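Local coordinates for protein putative deoxyribonuclease yjjV (Escherichia coli, PDB 1ZZM) that probably hydrolyses ester bonds as a TatD-type metal-dependent hydrolase that binds two divalent metal cations per subunit, at residues A[118-123]-A[128-133]; A[2-7]-A[239-244]; A[157-162]-A[191-196]; A[23-28]-A[56-61]. One frame throughout, in Å; residues are numbered along the deposited sequence.

Contact 1 of 4, residues A[118-123]-A[128-133]; sequences EQLKLA and LPVILH. With ZN (zinc ion), chain C.
The beta-alpha-beta unit of strand 95-101, helix 109-125 and strand 130-135 closes here, where Leu120 and Ala123 of the helix meet Val130 at the start of the second strand. The link between the two backbones is a single hydrogen bond. Leu128 N gives it to Ala123 O at 2.9 Å, and it is nearly straight, with an N-H...O angle of 166°. The next step of the chain runs back past the same alanine, and Ala123 CB lies 3.4 Å from Leu128 O.

The apolar part centres on one methyl. Val130 projects toward the helix, and with chi1 at -65° CG1, beside the backbone N, is the methyl that touches it. It sits 3.5 Å from Ala123 CB, tighter than usual for two carbons. The same methyl meets Leu120 CD2 at 4.0 Å, and the two side chains cross at about a right angle. This is a helix packed on a parallel strand of a TIM-type barrel. Ile98 of strand 95-101 and Leu150 also touch Val130.

At the far end of the segment His133 reaches the metal site. Its ND1 binds the zinc ion at 2.0 Å. Glu97, His157 and two waters complete the ligands of this zinc ion. Held at ND1 by the metal and at NE2 by a hydrogen bond with Asp101 OD2, the ring is probably limited in its rotation.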
loop_
_atom_site.group_PDB
_atom_site.type_symbol
_atom_site.label_atom_id
_atom_site.label_comp_id
_atom_site.label_asym_id
_atom_site.label_seq_id
_atom_site.Cartn_x
_atom_site.Cartn_y
_atom_site.Cartn_z
ATOM N N GLU A 118 -17.746 -5.238 -0.653
ATOM C CA GLU A 118 -18.072 -5.280 -2.071
ATOM C C GLU A 118 -16.781 -5.400 -2.880
ATOM O O GLU A 118 -16.725 -6.088 -3.899
ATOM C CB GLU A 118 -18.816 -4.008 -2.511
ATOM C CG GLU A 118 -20.294 -3.954 -2.087
ATOM C CD GLU A 118 -21.081 -5.184 -2.539
ATOM O OE1 GLU A 118 -21.108 -5.486 -3.758
ATOM O OE2 GLU A 118 -21.656 -5.856 -1.668
ATOM N N GLN A 119 -15.734 -4.719 -2.424
ATOM C CA GLN A 119 -14.473 -4.760 -3.154
ATOM C C GLN A 119 -13.708 -6.031 -2.871
ATOM O O GLN A 119 -12.986 -6.519 -3.737
ATOM C CB GLN A 119 -13.668 -3.521 -2.811
ATOM C CG GLN A 119 -14.387 -2.300 -3.327
ATOM C CD GLN A 119 -13.667 -1.027 -3.017
ATOM O OE1 GLN A 119 -13.780 -0.480 -1.907
ATOM N NE2 GLN A 119 -12.906 -0.563 -3.958
ATOM N N LEU A 120 -13.880 -6.579 -1.673
ATOM C CA LEU A 120 -13.217 -7.835 -1.353
ATOM C C LEU A 120 -13.831 -8.905 -2.260
ATOM O O LEU A 120 -13.139 -9.815 -2.709
ATOM C CB LEU A 120 -13.390 -8.182 0.139
ATOM C CG LEU A 120 -12.548 -7.316 1.109
ATOM C CD1 LEU A 120 -12.745 -7.804 2.529
ATOM C CD2 LEU A 120 -11.047 -7.375 0.753
ATOM N N LYS A 121 -15.126 -8.799 -2.546
ATOM C CA LYS A 121 -15.750 -9.771 -3.430
ATOM C C LYS A 121 -15.147 -9.664 -4.839
ATOM O O LYS A 121 -14.946 -10.688 -5.490
ATOM C CB LYS A 121 -17.275 -9.569 -3.510
ATOM C CG LYS A 121 -18.016 -9.947 -2.248
ATOM C CD LYS A 121 -19.526 -9.878 -2.472
ATOM C CE LYS A 121 -20.269 -10.730 -1.439
ATOM N NZ LYS A 121 -20.306 -10.131 -0.057
ATOM N N LEU A 122 -14.853 -8.444 -5.296
ATOM C CA LEU A 122 -14.269 -8.259 -6.616
ATOM C C LEU A 122 -12.850 -8.818 -6.699
ATOM O O LEU A 122 -12.475 -9.433 -7.702
ATOM C CB LEU A 122 -14.267 -6.789 -7.029
ATOM C CG LEU A 122 -15.653 -6.281 -7.420
ATOM C CD1 LEU A 122 -15.684 -4.759 -7.591
ATOM C CD2 LEU A 122 -16.053 -6.979 -8.727
ATOM N N ALA A 123 -12.074 -8.635 -5.638
ATOM C CA ALA A 123 -10.714 -9.154 -5.620
ATOM C C ALA A 123 -10.797 -10.672 -5.727
ATOM O O ALA A 123 -9.982 -11.281 -6.421
ATOM C CB ALA A 123 -9.982 -8.731 -4.347
ATOM N N LEU A 128 -7.262 -11.347 -7.339
ATOM C CA LEU A 128 -6.241 -10.317 -7.109
ATOM C C LEU A 128 -6.037 -10.065 -5.640
ATOM O O LEU A 128 -6.958 -10.270 -4.851
ATOM C CB LEU A 128 -6.680 -8.979 -7.715
ATOM C CG LEU A 128 -6.739 -8.944 -9.240
ATOM C CD1 LEU A 128 -7.548 -7.729 -9.755
ATOM C CD2 LEU A 128 -5.309 -8.895 -9.715
ATOM N N PRO A 129 -4.816 -9.654 -5.242
ATOM C CA PRO A 129 -4.561 -9.357 -3.837
ATOM C C PRO A 129 -5.131 -7.947 -3.611
ATOM O O PRO A 129 -5.461 -7.262 -4.577
ATOM C CB PRO A 129 -3.036 -9.364 -3.739
ATOM C CG PRO A 129 -2.595 -8.837 -5.070
ATOM C CD PRO A 129 -3.588 -9.531 -6.049
ATOM N N VAL A 130 -5.241 -7.518 -2.350
ATOM C CA VAL A 130 -5.757 -6.193 -2.031
ATOM C C VAL A 130 -4.715 -5.361 -1.300
ATOM O O VAL A 130 -3.839 -5.891 -0.593
ATOM C CB VAL A 130 -7.027 -6.289 -1.141
ATOM C CG1 VAL A 130 -8.184 -6.970 -1.950
ATOM C CG2 VAL A 130 -6.725 -7.141 0.118
ATOM N N ILE A 131 -4.785 -4.054 -1.503
ATOM C CA ILE A 131 -3.905 -3.091 -0.832
ATOM C C ILE A 131 -4.862 -2.413 0.128
ATOM O O ILE A 131 -5.821 -1.729 -0.273
ATOM C CB ILE A 131 -3.300 -2.074 -1.832
ATOM C CG1 ILE A 131 -2.174 -2.764 -2.625
ATOM C CG2 ILE A 131 -2.750 -0.841 -1.080
ATOM C CD1 ILE A 131 -1.485 -1.828 -3.697
ATOM N N LEU A 132 -4.592 -2.614 1.404
ATOM C CA LEU A 132 -5.465 -2.145 2.450
ATOM C C LEU A 132 -4.967 -0.994 3.299
ATOM O O LEU A 132 -3.794 -0.938 3.687
ATOM C CB LEU A 132 -5.794 -3.325 3.377
ATOM C CG LEU A 132 -6.471 -4.539 2.756
ATOM C CD1 LEU A 132 -6.216 -5.775 3.665
ATOM C CD2 LEU A 132 -7.977 -4.258 2.581
ATOM N N HIS A 133 -5.925 -0.116 3.598
ATOM C CA HIS A 133 -5.747 1.056 4.454
ATOM C C HIS A 133 -6.484 0.709 5.741
ATOM O O HIS A 133 -7.609 0.186 5.709
ATOM C CB HIS A 133 -6.430 2.272 3.814
ATOM C CG HIS A 133 -6.358 3.531 4.635
ATOM N ND1 HIS A 133 -5.338 4.444 4.516
ATOM C CD2 HIS A 133 -7.220 4.052 5.537
ATOM C CE1 HIS A 133 -5.571 5.483 5.300
ATOM N NE2 HIS A 133 -6.710 5.266 5.936
HETATM ZN ZN ZN C . -3.725 4.533 3.272
HETATM O O HOH W 1 -3.486 6.080 1.967
HETATM O O HOH W 2 -2.648 6.060 4.818
#

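Contact 2 of 4, residues A[2-7]-A[239-244]; sequences ICRFID and EPADEI
Arg4 and Asp242 join the first strand region of the TatD barrel to its last helix, 241-256. The two segments lie far apart in sequence, so the contact ties the beginning of the chain to a helix near its end. It lies at the surface.

The charged interaction is a salt bridge. Arg4 NH2 stands 3.0 Å from Asp242 OD1. The carboxylate oxygen approaches at the edge of the guanidinium, near its plane. The two flat groups are not coplanar, however, and their planes are 60° apart. One nitrogen and one oxygen make the bridge, so it is not a two-pronged pair. Asp242 belongs to the first turn of the helix, which follows Pro240 at the N-cap. A negative charge at this end would probably suit the helix dipole.

Looser approaches to Ala241 accompany the bridge. Ala241 O lies 3.9 Å from Arg4 NH2, obliquely to the guanidinium. Ala241 CB is 4.2 Å from the same nitrogen. Phe230 of helix 226-236 and Ala245 also touch the arginine side chain.

Arg4 and Phe5 form backbone hydrogen bonds with Gly32, just before strand 33-39. In the helix, Ile244 N is hydrogen-bonded to Pro240 O at 3.1 Å.

The shape of Arg4 accounts for its reach. CG lies opposite the backbone N (chi1 -162°), and the chain is extended to NE. At its base, Arg4 CB sits 4.2 Å above the plane of the Phe5 ring, over the ring centre.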
loop_
_atom_site.group_PDB
_atom_site.type_symbol
_atom_site.label_atom_id
_atom_site.label_comp_id
_atom_site.label_asym_id
_atom_site.label_seq_id
_atom_site.Cartn_x
_atom_site.Cartn_y
_atom_site.Cartn_z
ATOM N N ILE A 2 20.527 -2.027 -9.895
ATOM C CA ILE A 2 20.060 -0.639 -10.004
ATOM C C ILE A 2 18.718 -0.519 -9.289
ATOM O O ILE A 2 18.511 0.414 -8.517
ATOM C CB ILE A 2 19.955 -0.180 -11.484
ATOM C CG1 ILE A 2 21.371 0.047 -12.037
ATOM C CG2 ILE A 2 19.181 1.131 -11.594
ATOM C CD1 ILE A 2 21.417 0.613 -13.449
ATOM N N CYS A 3 17.830 -1.482 -9.537
ATOM C CA CYS A 3 16.523 -1.521 -8.874
ATOM C C CYS A 3 16.720 -2.345 -7.597
ATOM O O CYS A 3 16.722 -3.583 -7.621
ATOM C CB CYS A 3 15.445 -2.171 -9.767
ATOM S SG CYS A 3 13.834 -2.429 -8.911
ATOM N N ARG A 4 16.904 -1.652 -6.483
ATOM C CA ARG A 4 17.092 -2.335 -5.227
ATOM C C ARG A 4 15.845 -2.313 -4.335
ATOM O O ARG A 4 15.723 -3.161 -3.463
ATOM C CB ARG A 4 18.278 -1.732 -4.476
ATOM C CG ARG A 4 18.825 -2.667 -3.371
ATOM C CD ARG A 4 19.736 -1.948 -2.376
ATOM N NE ARG A 4 20.396 -2.895 -1.469
ATOM C CZ ARG A 4 21.011 -2.551 -0.340
ATOM N NH1 ARG A 4 21.052 -1.273 0.029
ATOM N NH2 ARG A 4 21.592 -3.476 0.420
ATOM N N PHE A 5 14.920 -1.374 -4.581
ATOM C CA PHE A 5 13.693 -1.216 -3.769
ATOM C C PHE A 5 12.426 -1.051 -4.625
ATOM O O PHE A 5 12.489 -0.531 -5.738
ATOM C CB PHE A 5 13.767 0.065 -2.936
ATOM C CG PHE A 5 15.010 0.203 -2.140
ATOM C CD1 PHE A 5 15.283 -0.680 -1.095
ATOM C CD2 PHE A 5 15.917 1.214 -2.433
ATOM C CE1 PHE A 5 16.465 -0.561 -0.346
ATOM C CE2 PHE A 5 17.094 1.348 -1.696
ATOM C CZ PHE A 5 17.367 0.458 -0.651
ATOM N N ILE A 6 11.286 -1.474 -4.079
ATOM C CA ILE A 6 9.995 -1.304 -4.733
ATOM C C ILE A 6 9.131 -0.543 -3.733
ATOM O O ILE A 6 8.931 -1.022 -2.617
ATOM C CB ILE A 6 9.255 -2.646 -5.028
ATOM C CG1 ILE A 6 10.091 -3.537 -5.948
ATOM C CG2 ILE A 6 7.899 -2.339 -5.717
ATOM C CD1 ILE A 6 10.248 -3.010 -7.295
ATOM N N ASP A 7 8.666 0.659 -4.098
ATOM C CA ASP A 7 7.761 1.380 -3.211
ATOM C C ASP A 7 6.398 0.768 -3.519
ATOM O O ASP A 7 5.788 1.073 -4.563
ATOM C CB ASP A 7 7.723 2.880 -3.534
ATOM C CG ASP A 7 6.851 3.677 -2.541
ATOM O OD1 ASP A 7 6.087 3.071 -1.742
ATOM O OD2 ASP A 7 6.950 4.922 -2.553
ATOM N N GLU A 239 18.917 -9.222 10.625
ATOM C CA GLU A 239 19.476 -9.661 9.341
ATOM C C GLU A 239 20.314 -8.599 8.649
ATOM O O GLU A 239 20.097 -7.401 8.837
ATOM C CB GLU A 239 18.361 -10.105 8.370
ATOM C CG GLU A 239 17.399 -11.169 8.897
ATOM C CD GLU A 239 16.229 -10.580 9.689
ATOM O OE1 GLU A 239 16.242 -9.378 10.011
ATOM O OE2 GLU A 239 15.285 -11.316 10.006
ATOM N N PRO A 240 21.301 -9.026 7.852
ATOM C CA PRO A 240 22.159 -8.078 7.134
ATOM C C PRO A 240 21.283 -7.342 6.128
ATOM O O PRO A 240 20.263 -7.874 5.688
ATOM C CB PRO A 240 23.164 -8.973 6.410
ATOM C CG PRO A 240 23.113 -10.277 7.155
ATOM C CD PRO A 240 21.674 -10.415 7.541
ATOM N N ALA A 241 21.702 -6.136 5.767
ATOM C CA ALA A 241 20.980 -5.310 4.817
ATOM C C ALA A 241 20.731 -5.988 3.474
ATOM O O ALA A 241 19.658 -5.824 2.897
ATOM C CB ALA A 241 21.720 -3.981 4.599
ATOM N N ASP A 242 21.698 -6.741 2.955
ATOM C CA ASP A 242 21.466 -7.378 1.671
ATOM C C ASP A 242 20.390 -8.451 1.749
ATOM O O ASP A 242 19.643 -8.657 0.792
ATOM C CB ASP A 242 22.778 -7.919 1.093
ATOM C CG ASP A 242 23.505 -6.874 0.232
ATOM O OD1 ASP A 242 23.637 -5.703 0.669
ATOM O OD2 ASP A 242 23.948 -7.219 -0.889
ATOM N N GLU A 243 20.279 -9.113 2.897
ATOM C CA GLU A 243 19.255 -10.133 3.041
ATOM C C GLU A 243 17.874 -9.460 3.158
ATOM O O GLU A 243 16.870 -9.963 2.623
ATOM C CB GLU A 243 19.502 -10.971 4.288
ATOM C CG GLU A 243 18.643 -12.222 4.328
ATOM C CD GLU A 243 18.509 -12.783 5.727
ATOM O OE1 GLU A 243 19.521 -12.825 6.452
ATOM O OE2 GLU A 243 17.384 -13.181 6.096
ATOM N N ILE A 244 17.820 -8.341 3.871
ATOM C CA ILE A 244 16.561 -7.629 4.037
ATOM C C ILE A 244 16.094 -7.069 2.696
ATOM O O ILE A 244 14.936 -7.238 2.316
ATOM C CB ILE A 244 16.688 -6.448 5.047
ATOM C CG1 ILE A 244 17.078 -6.984 6.435
ATOM C CG2 ILE A 244 15.334 -5.657 5.116
ATOM C CD1 ILE A 244 17.475 -5.847 7.424
#

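Contact 3 of 4, residues A[157-162]-A[191-196]; sequences HGFSGS and RDVIAK. With ZN (zinc ion), chain C.
Phe159 and Val193 meet across this contact, and the first torsion of each sets the fit. In Phe159 the ring points away from the backbone N, with chi1 at -177°. This carries CE2 to within 4.1 Å of Val193 CG1. The methyl comes to the ring obliquely, and the two side chains cross at about a right angle. Val193 CG1 is likewise opposite its own backbone N (chi1 172°). The other branch, CG2, is then turned to the loop backbone. It lies 3.6 Å from Gly161 O and 3.7 Å from Ser162 C. One valine thus fills the space between an aromatic ring and a stretch of main chain. Ala166 of helix 163-171 touches both Phe159 and Val193.

Gly161 has backbone angles that a side chain would hardly tolerate. A CB there would press on Phe159 CZ and on the preceding carbonyl oxygen. Ser162 is the N-cap of helix 163-171; its side chain caps a backbone N of that helix, and its own N is hydrogen-bonded to Gln165 OE1.

His157 lies at the start of segment 157-162. NE2 binds the zinc ion at 2.1 Å, while ND1 is hydrogen-bonded to Glu205 OE2, a second-shell group that steadies the ring. Glu97 and His133 share this zinc ion. A metal-binding histidine at the C-terminal end of a barrel strand is characteristic of the metallo-dependent hydrolases.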
loop_
_atom_site.group_PDB
_atom_site.type_symbol
_atom_site.label_atom_id
_atom_site.label_comp_id
_atom_site.label_asym_id
_atom_site.label_seq_id
_atom_site.Cartn_x
_atom_site.Cartn_y
_atom_site.Cartn_z
ATOM N N HIS A 157 -1.204 -1.829 4.378
ATOM C CA HIS A 157 -0.174 -0.807 4.182
ATOM C C HIS A 157 0.004 0.183 5.340
ATOM O O HIS A 157 -0.879 0.323 6.196
ATOM C CB HIS A 157 -0.473 -0.053 2.882
ATOM C CG HIS A 157 -0.972 1.344 3.088
ATOM N ND1 HIS A 157 -0.129 2.409 3.343
ATOM C CD2 HIS A 157 -2.235 1.837 3.143
ATOM C CE1 HIS A 157 -0.854 3.499 3.548
ATOM N NE2 HIS A 157 -2.129 3.181 3.435
ATOM N N GLY A 158 1.173 0.831 5.365
ATOM C CA GLY A 158 1.478 1.858 6.356
ATOM C C GLY A 158 1.105 1.470 7.756
ATOM O O GLY A 158 0.626 2.279 8.522
ATOM N N PHE A 159 1.372 0.225 8.106
ATOM C CA PHE A 159 0.996 -0.269 9.407
ATOM C C PHE A 159 1.551 0.458 10.628
ATOM O O PHE A 159 2.749 0.754 10.714
ATOM C CB PHE A 159 1.382 -1.752 9.552
ATOM C CG PHE A 159 0.948 -2.359 10.867
ATOM C CD1 PHE A 159 -0.338 -2.865 11.029
ATOM C CD2 PHE A 159 1.817 -2.366 11.966
ATOM C CE1 PHE A 159 -0.767 -3.367 12.270
ATOM C CE2 PHE A 159 1.391 -2.868 13.204
ATOM C CZ PHE A 159 0.100 -3.363 13.352
ATOM N N SER A 160 0.660 0.751 11.560
ATOM C CA SER A 160 1.075 1.316 12.837
ATOM C C SER A 160 0.111 0.690 13.815
ATOM O O SER A 160 -1.101 0.761 13.627
ATOM C CB SER A 160 0.937 2.830 12.910
ATOM O OG SER A 160 1.331 3.229 14.222
ATOM N N GLY A 161 0.633 0.067 14.858
ATOM C CA GLY A 161 -0.265 -0.566 15.806
ATOM C C GLY A 161 0.466 -1.540 16.675
ATOM O O GLY A 161 1.669 -1.488 16.747
ATOM N N SER A 162 -0.271 -2.446 17.308
ATOM C CA SER A 162 0.307 -3.414 18.231
ATOM C C SER A 162 0.859 -4.677 17.582
ATOM O O SER A 162 0.542 -5.030 16.443
ATOM C CB SER A 162 -0.749 -3.831 19.264
ATOM O OG SER A 162 -1.726 -4.685 18.673
ATOM N N ARG A 191 8.041 0.332 15.830
ATOM C CA ARG A 191 9.380 -0.134 15.486
ATOM C C ARG A 191 9.647 -1.490 16.126
ATOM O O ARG A 191 10.259 -2.365 15.504
ATOM C CB ARG A 191 10.459 0.871 15.945
ATOM C CG ARG A 191 10.395 2.217 15.222
ATOM C CD ARG A 191 11.145 3.314 16.009
ATOM N NE ARG A 191 12.530 2.980 16.341
ATOM C CZ ARG A 191 13.565 3.074 15.503
ATOM N NH1 ARG A 191 13.388 3.486 14.261
ATOM N NH2 ARG A 191 14.797 2.778 15.914
ATOM N N ASP A 192 9.162 -1.684 17.355
ATOM C CA ASP A 192 9.371 -2.948 18.042
ATOM C C ASP A 192 8.601 -4.078 17.358
ATOM O O ASP A 192 9.063 -5.214 17.331
ATOM C CB ASP A 192 8.944 -2.856 19.515
ATOM C CG ASP A 192 9.894 -2.022 20.343
ATOM O OD1 ASP A 192 11.108 -2.002 20.020
ATOM O OD2 ASP A 192 9.432 -1.399 21.329
ATOM N N VAL A 193 7.430 -3.755 16.803
ATOM C CA VAL A 193 6.614 -4.760 16.101
ATOM C C VAL A 193 7.338 -5.175 14.845
ATOM O O VAL A 193 7.567 -6.365 14.590
ATOM C CB VAL A 193 5.214 -4.170 15.697
ATOM C CG1 VAL A 193 4.436 -5.171 14.782
ATOM C CG2 VAL A 193 4.427 -3.870 16.912
ATOM N N ILE A 194 7.744 -4.179 14.062
ATOM C CA ILE A 194 8.426 -4.464 12.807
ATOM C C ILE A 194 9.732 -5.221 13.034
ATOM O O ILE A 194 10.147 -6.032 12.215
ATOM C CB ILE A 194 8.673 -3.156 12.040
ATOM C CG1 ILE A 194 7.329 -2.525 11.729
ATOM C CG2 ILE A 194 9.429 -3.409 10.750
ATOM C CD1 ILE A 194 6.346 -3.420 10.977
ATOM N N ALA A 195 10.378 -4.973 14.164
ATOM C CA ALA A 195 11.611 -5.690 14.470
ATOM C C ALA A 195 11.339 -7.172 14.722
ATOM O O ALA A 195 12.211 -8.006 14.518
ATOM C CB ALA A 195 12.280 -5.071 15.712
ATOM N N LYS A 196 10.135 -7.511 15.143
ATOM C CA LYS A 196 9.828 -8.903 15.462
ATOM C C LYS A 196 9.131 -9.746 14.400
ATOM O O LYS A 196 9.200 -10.980 14.446
ATOM C CB LYS A 196 9.001 -8.967 16.736
ATOM C CG LYS A 196 9.611 -8.203 17.891
ATOM C CD LYS A 196 8.654 -8.156 19.070
ATOM C CE LYS A 196 9.149 -7.190 20.146
ATOM N NZ LYS A 196 8.178 -7.089 21.272
HETATM ZN ZN ZN C . -3.725 4.533 3.272
HETATM O O HOH W 1 -3.486 6.080 1.967
HETATM O O HOH W 2 -2.648 6.060 4.818
#

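Contact 4 of 4, residues A[23-28]-A[56-61]; sequences ASLQRA and YQPLYA
Lys91 NZ is gripped by the carbonyl oxygens of Gln57 and Leu59, in the turn whose Tyr56, Pro58 and Leu59 receive Leu25. The same lysine makes a cation-pi interaction with Tyr60. The turn is of type I, from Tyr56 to Leu59, and is closed by the hydrogen bond of Leu59 N to Tyr56 O at 3.1 Å. The turn faces helix 21-30.

Across the contact the meeting is apolar. Leu25 projects toward the turn; with chi1 at -73°, CG stands anti to the carbonyl carbon, and its two methyls spread over different partners. CD1 goes to the tyrosine, 3.4 Å from Tyr56 CD1, and approaches the ring obliquely. CD2 goes to the strand end. It lies 3.8 Å from Leu59 CD2 and 4.2 Å from Pro58 CB. Phe12 touches both Leu25 and Leu59 and extends the cluster. Replacing this leucine by an alanine takes away the branch with both methyls and would probably open a gap between the helix and the turn, with the Tyr56 ring less firmly held.

Leu59 also packs on Leu52 of helix 46-55 and on Ile36 of strand 33-39. Strand 59-63 is joined to strand 33-39 by backbone hydrogen bonds from Pro58 and Tyr60. A helix packed outside the N-terminal end of a parallel strand is characteristic of the alpha/beta barrel.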
loop_
_atom_site.group_PDB
_atom_site.type_symbol
_atom_site.label_atom_id
_atom_site.label_comp_id
_atom_site.label_asym_id
_atom_site.label_seq_id
_atom_site.Cartn_x
_atom_site.Cartn_y
_atom_site.Cartn_z
ATOM N N ALA A 23 10.990 13.663 -13.893
ATOM C CA ALA A 23 11.953 14.006 -12.868
ATOM C C ALA A 23 11.730 13.158 -11.630
ATOM O O ALA A 23 12.689 12.713 -11.011
ATOM C CB ALA A 23 11.840 15.494 -12.506
ATOM N N SER A 24 10.462 12.959 -11.258
ATOM C CA SER A 24 10.142 12.177 -10.062
ATOM C C SER A 24 10.592 10.723 -10.193
ATOM O O SER A 24 11.151 10.155 -9.254
ATOM C CB SER A 24 8.638 12.250 -9.779
ATOM O OG SER A 24 8.275 13.595 -9.510
ATOM N N LEU A 25 10.351 10.113 -11.347
ATOM C CA LEU A 25 10.795 8.736 -11.532
ATOM C C LEU A 25 12.317 8.658 -11.521
ATOM O O LEU A 25 12.867 7.673 -11.024
ATOM C CB LEU A 25 10.244 8.145 -12.836
ATOM C CG LEU A 25 8.743 7.818 -12.770
ATOM C CD1 LEU A 25 8.194 7.589 -14.166
ATOM C CD2 LEU A 25 8.531 6.562 -11.940
ATOM N N GLN A 26 13.015 9.668 -12.053
ATOM C CA GLN A 26 14.488 9.614 -12.029
ATOM C C GLN A 26 15.006 9.769 -10.597
ATOM O O GLN A 26 15.954 9.092 -10.199
ATOM C CB GLN A 26 15.129 10.704 -12.914
ATOM C CG GLN A 26 14.642 10.729 -14.368
ATOM C CD GLN A 26 15.016 12.025 -15.107
ATOM O OE1 GLN A 26 15.124 13.096 -14.495
ATOM N NE2 GLN A 26 15.189 11.933 -16.428
ATOM N N ARG A 27 14.390 10.652 -9.816
ATOM C CA ARG A 27 14.822 10.825 -8.436
ATOM C C ARG A 27 14.615 9.512 -7.669
ATOM O O ARG A 27 15.433 9.148 -6.830
ATOM C CB ARG A 27 14.056 11.968 -7.762
ATOM C CG ARG A 27 14.372 13.349 -8.350
ATOM C CD ARG A 27 13.421 14.431 -7.842
ATOM N NE ARG A 27 13.548 14.730 -6.406
ATOM C CZ ARG A 27 12.966 15.776 -5.807
ATOM N NH1 ARG A 27 12.213 16.612 -6.516
ATOM N NH2 ARG A 27 13.175 16.025 -4.505
ATOM N N ALA A 28 13.530 8.808 -7.970
ATOM C CA ALA A 28 13.232 7.535 -7.329
ATOM C C ALA A 28 14.262 6.513 -7.770
ATOM O O ALA A 28 14.863 5.812 -6.950
ATOM C CB ALA A 28 11.815 7.042 -7.709
ATOM N N TYR A 56 4.353 4.307 -18.206
ATOM C CA TYR A 56 5.681 4.300 -17.584
ATOM C C TYR A 56 6.059 2.896 -17.132
ATOM O O TYR A 56 5.364 2.291 -16.308
ATOM C CB TYR A 56 5.684 5.255 -16.391
ATOM C CG TYR A 56 5.393 6.708 -16.773
ATOM C CD1 TYR A 56 6.431 7.584 -17.081
ATOM C CD2 TYR A 56 4.083 7.205 -16.798
ATOM C CE1 TYR A 56 6.180 8.919 -17.390
ATOM C CE2 TYR A 56 3.821 8.556 -17.118
ATOM C CZ TYR A 56 4.884 9.396 -17.405
ATOM O OH TYR A 56 4.660 10.722 -17.671
ATOM N N GLN A 57 7.152 2.365 -17.665
ATOM C CA GLN A 57 7.569 1.019 -17.286
ATOM C C GLN A 57 7.633 0.763 -15.777
ATOM O O GLN A 57 7.172 -0.279 -15.310
ATOM C CB GLN A 57 8.936 0.668 -17.907
ATOM C CG GLN A 57 8.904 0.341 -19.396
ATOM C CD GLN A 57 8.433 -1.089 -19.709
ATOM O OE1 GLN A 57 8.583 -1.560 -20.841
ATOM N NE2 GLN A 57 7.862 -1.779 -18.714
ATOM N N PRO A 58 8.173 1.708 -14.991
ATOM C CA PRO A 58 8.258 1.471 -13.548
ATOM C C PRO A 58 6.966 1.477 -12.741
ATOM O O PRO A 58 6.970 1.044 -11.610
ATOM C CB PRO A 58 9.167 2.610 -13.059
ATOM C CG PRO A 58 9.936 2.988 -14.263
ATOM C CD PRO A 58 8.848 2.975 -15.317
ATOM N N LEU A 59 5.871 1.962 -13.315
ATOM C CA LEU A 59 4.664 2.083 -12.528
ATOM C C LEU A 59 3.625 0.987 -12.718
ATOM O O LEU A 59 3.293 0.591 -13.819
ATOM C CB LEU A 59 4.016 3.453 -12.803
ATOM C CG LEU A 59 4.902 4.677 -12.615
ATOM C CD1 LEU A 59 4.128 5.947 -13.088
ATOM C CD2 LEU A 59 5.260 4.800 -11.111
ATOM N N TYR A 60 3.107 0.512 -11.605
ATOM C CA TYR A 60 2.105 -0.529 -11.646
ATOM C C TYR A 60 0.928 0.069 -10.927
ATOM O O TYR A 60 1.090 1.032 -10.133
ATOM C CB TYR A 60 2.626 -1.761 -10.926
ATOM C CG TYR A 60 3.613 -2.539 -11.768
ATOM C CD1 TYR A 60 3.213 -3.701 -12.434
ATOM C CD2 TYR A 60 4.932 -2.097 -11.936
ATOM C CE1 TYR A 60 4.087 -4.410 -13.257
ATOM C CE2 TYR A 60 5.824 -2.806 -12.760
ATOM C CZ TYR A 60 5.387 -3.961 -13.419
ATOM O OH TYR A 60 6.226 -4.672 -14.252
ATOM N N ALA A 61 -0.241 -0.506 -11.143
ATOM C CA ALA A 61 -1.434 0.082 -10.535
ATOM C C ALA A 61 -2.328 -0.865 -9.746
ATOM O O ALA A 61 -2.239 -2.084 -9.895
ATOM C CB ALA A 61 -2.263 0.713 -11.656
#

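In the fold
All four contacts belong to one TIM-type barrel. Contact 2 brings the start of the chain to its last helix, and the other three lie between its segments in the order 4, 1, 3. Contacts 2 and 4 reach the same sheet, of strands 5-7, 33-39 and 59-63. Contact 1 lies on the five-strand sheet, and contact 3 includes segment 157-162 next to strand 154-156. Contacts 1 and 3 touch, with centres about 22 Å apart: Leu132 O lies 2.8 Å from His157 N, a probable hydrogen bond. Segments 128-133 and 157-162 each supply a histidine to the same zinc ion, so neighbouring strands build one metal site. The centres of contacts 3 and 4 are about 27 Å apart.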